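Local coordinates for protein lactate dehydrogenase, adjacent gene encodes predicted malate dehydrogenase (Cryptosporidium parvum, PDB 4ND2) that probably catalyses the reversible interconversion of (S)-lactate and pyruvate with NAD(+)/NADH as cofactor, at residues Pro86-Asp89 against Arg90-Leu94; Trp220-Val223 against Ala224-Lys228. All coordinates share one frame; numbering follows the deposited sequence.

Contact 1: residues Pro86-Asp89 against Arg90-Leu94; sequences PKDD and RSELL. With PYR (pyruvic acid), chain D.
Two backbone amides grip E92 OE1: D88 N at 2.8 Å and D89 N at 3.0 Å. They come from different directions, D88 N on the syn side of the carboxylate and D89 N from above its plane, 55° out of it. The other oxygen, OE2, takes K87 N at 2.8 Å, again on the syn side, so three successive amides hold the carboxylate and restrict its rotation. This is the substrate-binding loop of the lactate dehydrogenase fold, between strand 75-78 and helix 94-111, here folding into the 3-10 turn 90-93. In return E92 N donates to D89 O at 3.2 Å, a bond between residues three apart that opens the 3-10 segment.

D89 forms an Asx turn. With CG anti to the backbone N (chi1 -163°), its carboxylate swings over the start of the turn, where OD1 accepts S91 N through the anti lone pair at 2.8 Å. The S91 hydroxyl donates to the same OD1 at 2.7 Å, but from above the carboxylate plane. D88 OD2 lies near E92 OE1 without touching it, a closeness of like charges that the donated amide hydrogens probably offset. On the apolar side, P86 CG packs on L93 CD1 at 3.8 Å, the two side chains crossing at about a right angle; L93 also touches the dinucleotide analogue.

R90 points away from the turn to the substrate, its chain extended from CG to NE. NE donates to the pyruvate keto oxygen O3 at 2.8 Å, and NH2 donates a hydrogen bond to carboxylate oxygen OXT in the guanidinium plane, N-H...O angle 168°.

Contact 2: residues Trp220-Val223 against Ala224-Lys228; sequences WKEV and ADNLK. With PYR (pyruvic acid), chain D.
V223 and L227, one helical turn apart, carry the apolar part of this contact: V223 CG1 lies 3.5 Å from L227 CD1, the two side chains side by side and pointing the same way. CG1 reaches this position because it stands anti to the backbone N of V223 (chi1 175°).

The backbone bonds are those of an alpha helix, i to i+4. A224 N donates to W220 O at 3.0 Å, D225 N to K221 O at 2.8 Å and L227 N to V223 O at 2.9 Å. V223 O has a second, weak donor in N226 N. E222 O is met instead by a side chain: N226 ND2 approaches it at 2.7 Å, with a bent N-H...O angle of 133°, and the carbonyl oxygen lies 31° out of the amide plane. K228 then leaves the helix with positive phi.

Toward the active site, W220 CB touches pyruvate carbon C at 3.3 Å, a van der Waals contact in the substrate pocket. K221 CG lies over one face of the indole, toward its rim.

The charged ends find partners outside: E222 OE2 bonds to H215 earlier in the same helix, D225 OD1 forms a salt bridge with R85, and K228 NZ pairs with E38 of the second subunit. As the last turns of helix 206-227, the segment has V223 against the A232 loop that precedes helix 234-248, while E222, V223, N226 and L227 pack on the second subunit around the start of its helix 40-55.

In the fold
From the N terminus, the chain leaves strand 75-78 of the parallel Rossmann sheet and reaches contact 1, a local turn leading into helix 94-111. Contact 2 comes much later, in the C-terminal part of the chain, at the end of helix 206-227. Each closes only a few residues, and the two follow in series, neither nested nor crossing. In space they meet: the R90 guanidinium makes a cation-pi contact with W220, its NH2 lying 3.2 Å from CD1, and D88 O, 3.5 Å from W220 CZ2, also accepts a weak hydrogen bond from K221 NZ. Loop and helix thus approach each other beside pyruvate, which both touch, joining the cofactor-binding part to the C-terminal part.

Contact 1: residues Pro86-Asp89 against Arg90-Leu94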
# COMPACT_ATOMS: atom_id res chain seq x y z
N PRO A 86 -12.86 -5.90 32.14
CA PRO A 86 -13.05 -5.14 33.37
C PRO A 86 -14.46 -4.56 33.44
O PRO A 86 -14.99 -4.12 32.41
CB PRO A 86 -12.02 -4.01 33.27
CG PRO A 86 -10.95 -4.56 32.39
CD PRO A 86 -11.63 -5.49 31.43
N LYS A 87 -15.07 -4.59 34.62
CA LYS A 87 -16.40 -4.02 34.81
C LYS A 87 -16.34 -2.50 34.80
O LYS A 87 -16.93 -1.85 33.93
CB LYS A 87 -17.01 -4.52 36.13
CG LYS A 87 -18.44 -4.07 36.37
CD LYS A 87 -18.92 -4.45 37.77
CE LYS A 87 -20.25 -3.79 38.10
NZ LYS A 87 -20.66 -4.05 39.50
N ASP A 88 -15.59 -1.93 35.75
CA ASP A 88 -15.54 -0.48 35.94
C ASP A 88 -14.15 0.13 35.72
O ASP A 88 -14.06 1.28 35.28
CB ASP A 88 -16.02 -0.12 37.35
CG ASP A 88 -17.44 -0.57 37.62
OD1 ASP A 88 -18.30 -0.42 36.73
OD2 ASP A 88 -17.71 -1.07 38.74
N ASP A 89 -13.09 -0.62 36.03
CA ASP A 89 -11.73 -0.10 35.95
C ASP A 89 -10.76 -1.16 35.42
O ASP A 89 -10.84 -2.33 35.80
CB ASP A 89 -11.26 0.39 37.32
CG ASP A 89 -10.04 1.29 37.25
OD1 ASP A 89 -8.93 0.81 36.93
OD2 ASP A 89 -10.18 2.50 37.52
N ARG A 90 -9.83 -0.72 34.57
CA ARG A 90 -8.80 -1.60 34.01
C ARG A 90 -7.94 -2.27 35.09
O ARG A 90 -7.35 -3.33 34.85
CB ARG A 90 -7.88 -0.81 33.07
CG ARG A 90 -8.53 -0.23 31.83
CD ARG A 90 -7.59 0.79 31.19
NE ARG A 90 -8.10 1.41 29.97
CZ ARG A 90 -8.83 2.52 29.91
NH1 ARG A 90 -9.21 3.16 31.01
NH2 ARG A 90 -9.21 2.99 28.73
N SER A 91 -7.85 -1.64 36.26
CA SER A 91 -7.02 -2.14 37.36
C SER A 91 -7.56 -3.42 38.02
O SER A 91 -6.86 -4.04 38.81
CB SER A 91 -6.82 -1.06 38.41
OG SER A 91 -8.06 -0.73 39.03
N GLU A 92 -8.80 -3.80 37.70
CA GLU A 92 -9.38 -5.05 38.19
C GLU A 92 -8.55 -6.28 37.78
O GLU A 92 -8.58 -7.30 38.46
CB GLU A 92 -10.81 -5.21 37.69
CG GLU A 92 -11.79 -4.21 38.28
CD GLU A 92 -13.10 -4.14 37.51
OE1 GLU A 92 -13.76 -3.08 37.58
OE2 GLU A 92 -13.46 -5.13 36.83
N LEU A 93 -7.82 -6.16 36.68
CA LEU A 93 -6.99 -7.25 36.17
C LEU A 93 -5.57 -7.25 36.76
O LEU A 93 -4.76 -8.10 36.38
CB LEU A 93 -6.88 -7.14 34.64
CG LEU A 93 -8.19 -7.03 33.85
CD1 LEU A 93 -7.90 -6.80 32.37
CD2 LEU A 93 -9.05 -8.27 34.05
N LEU A 94 -5.29 -6.33 37.68
CA LEU A 94 -3.94 -6.10 38.19
C LEU A 94 -3.22 -7.36 38.68
O LEU A 94 -2.15 -7.69 38.19
CB LEU A 94 -3.98 -5.07 39.33
CG LEU A 94 -2.66 -4.72 40.02
CD1 LEU A 94 -1.71 -4.04 39.04
CD2 LEU A 94 -2.92 -3.82 41.22
C PYR D . -9.19 0.63 25.93
O PYR D . -9.98 0.36 25.00
OXT PYR D . -8.74 1.80 26.08
CA PYR D . -8.78 -0.41 26.88
O3 PYR D . -7.84 -0.20 27.64
CB PYR D . -9.53 -1.70 26.92

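Contact 2: residues Trp220-Val223 against Ala224-Lys228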
# COMPACT_ATOMS: atom_id res chain seq x y z
N TRP A 220 -13.28 3.64 26.11
CA TRP A 220 -13.12 2.19 26.28
C TRP A 220 -14.43 1.51 26.71
O TRP A 220 -14.74 0.41 26.24
CB TRP A 220 -11.98 1.86 27.25
CG TRP A 220 -12.31 1.95 28.72
CD1 TRP A 220 -12.34 3.08 29.49
CD2 TRP A 220 -12.65 0.87 29.59
NE1 TRP A 220 -12.67 2.77 30.78
CE2 TRP A 220 -12.86 1.41 30.87
CE3 TRP A 220 -12.78 -0.51 29.41
CZ2 TRP A 220 -13.22 0.63 31.97
CZ3 TRP A 220 -13.14 -1.30 30.51
CH2 TRP A 220 -13.35 -0.72 31.77
N LYS A 221 -15.20 2.18 27.56
CA LYS A 221 -16.48 1.65 28.04
C LYS A 221 -17.55 1.70 26.96
O LYS A 221 -18.39 0.80 26.88
CB LYS A 221 -16.96 2.42 29.28
CG LYS A 221 -16.02 2.33 30.46
CD LYS A 221 -16.64 2.89 31.73
CE LYS A 221 -15.68 2.72 32.91
NZ LYS A 221 -16.16 3.41 34.14
N GLU A 222 -17.54 2.75 26.15
CA GLU A 222 -18.49 2.89 25.05
C GLU A 222 -18.38 1.71 24.08
O GLU A 222 -19.39 1.15 23.66
CB GLU A 222 -18.28 4.20 24.29
CG GLU A 222 -19.40 4.52 23.32
CD GLU A 222 -19.09 5.66 22.38
OE1 GLU A 222 -20.03 6.14 21.71
OE2 GLU A 222 -17.92 6.10 22.29
N VAL A 223 -17.15 1.35 23.73
CA VAL A 223 -16.91 0.20 22.86
C VAL A 223 -17.27 -1.09 23.60
O VAL A 223 -18.02 -1.92 23.08
CB VAL A 223 -15.44 0.15 22.38
CG1 VAL A 223 -15.18 -1.11 21.57
CG2 VAL A 223 -15.11 1.40 21.56
N ALA A 224 -16.74 -1.25 24.81
CA ALA A 224 -16.94 -2.46 25.61
C ALA A 224 -18.41 -2.78 25.88
O ALA A 224 -18.83 -3.93 25.77
CB ALA A 224 -16.18 -2.36 26.92
N ASP A 225 -19.20 -1.76 26.22
CA ASP A 225 -20.63 -1.95 26.51
C ASP A 225 -21.43 -2.35 25.28
O ASP A 225 -22.47 -3.00 25.41
CB ASP A 225 -21.23 -0.68 27.13
CG ASP A 225 -20.77 -0.44 28.56
OD1 ASP A 225 -20.13 -1.34 29.16
OD2 ASP A 225 -21.05 0.65 29.10
N ASN A 226 -20.96 -1.96 24.10
CA ASN A 226 -21.60 -2.36 22.85
C ASN A 226 -21.20 -3.76 22.40
O ASN A 226 -22.03 -4.53 21.93
CB ASN A 226 -21.30 -1.33 21.75
CG ASN A 226 -22.17 -0.10 21.84
OD1 ASN A 226 -23.39 -0.19 21.72
ND2 ASN A 226 -21.56 1.06 22.05
N LEU A 227 -19.91 -4.09 22.55
CA LEU A 227 -19.41 -5.43 22.19
C LEU A 227 -19.93 -6.52 23.13
O LEU A 227 -20.13 -7.66 22.71
CB LEU A 227 -17.88 -5.45 22.18
CG LEU A 227 -17.18 -4.58 21.13
CD1 LEU A 227 -15.68 -4.59 21.37
CD2 LEU A 227 -17.50 -5.05 19.72
N LYS A 228 -20.11 -6.16 24.40
CA LYS A 228 -20.65 -7.05 25.45
C LYS A 228 -19.71 -8.16 25.90
O LYS A 228 -19.52 -8.36 27.10
CB LYS A 228 -22.02 -7.63 25.04
CG LYS A 228 -23.10 -6.57 24.89
CD LYS A 228 -24.45 -7.19 24.55
CE LYS A 228 -25.58 -6.19 24.73
NZ LYS A 228 -25.35 -4.93 23.97
C PYR D . -9.19 0.63 25.93
O PYR D . -9.98 0.36 25.00
OXT PYR D . -8.74 1.80 26.08
CA PYR D . -8.78 -0.41 26.88
O3 PYR D . -7.84 -0.20 27.64
CB PYR D . -9.53 -1.70 26.92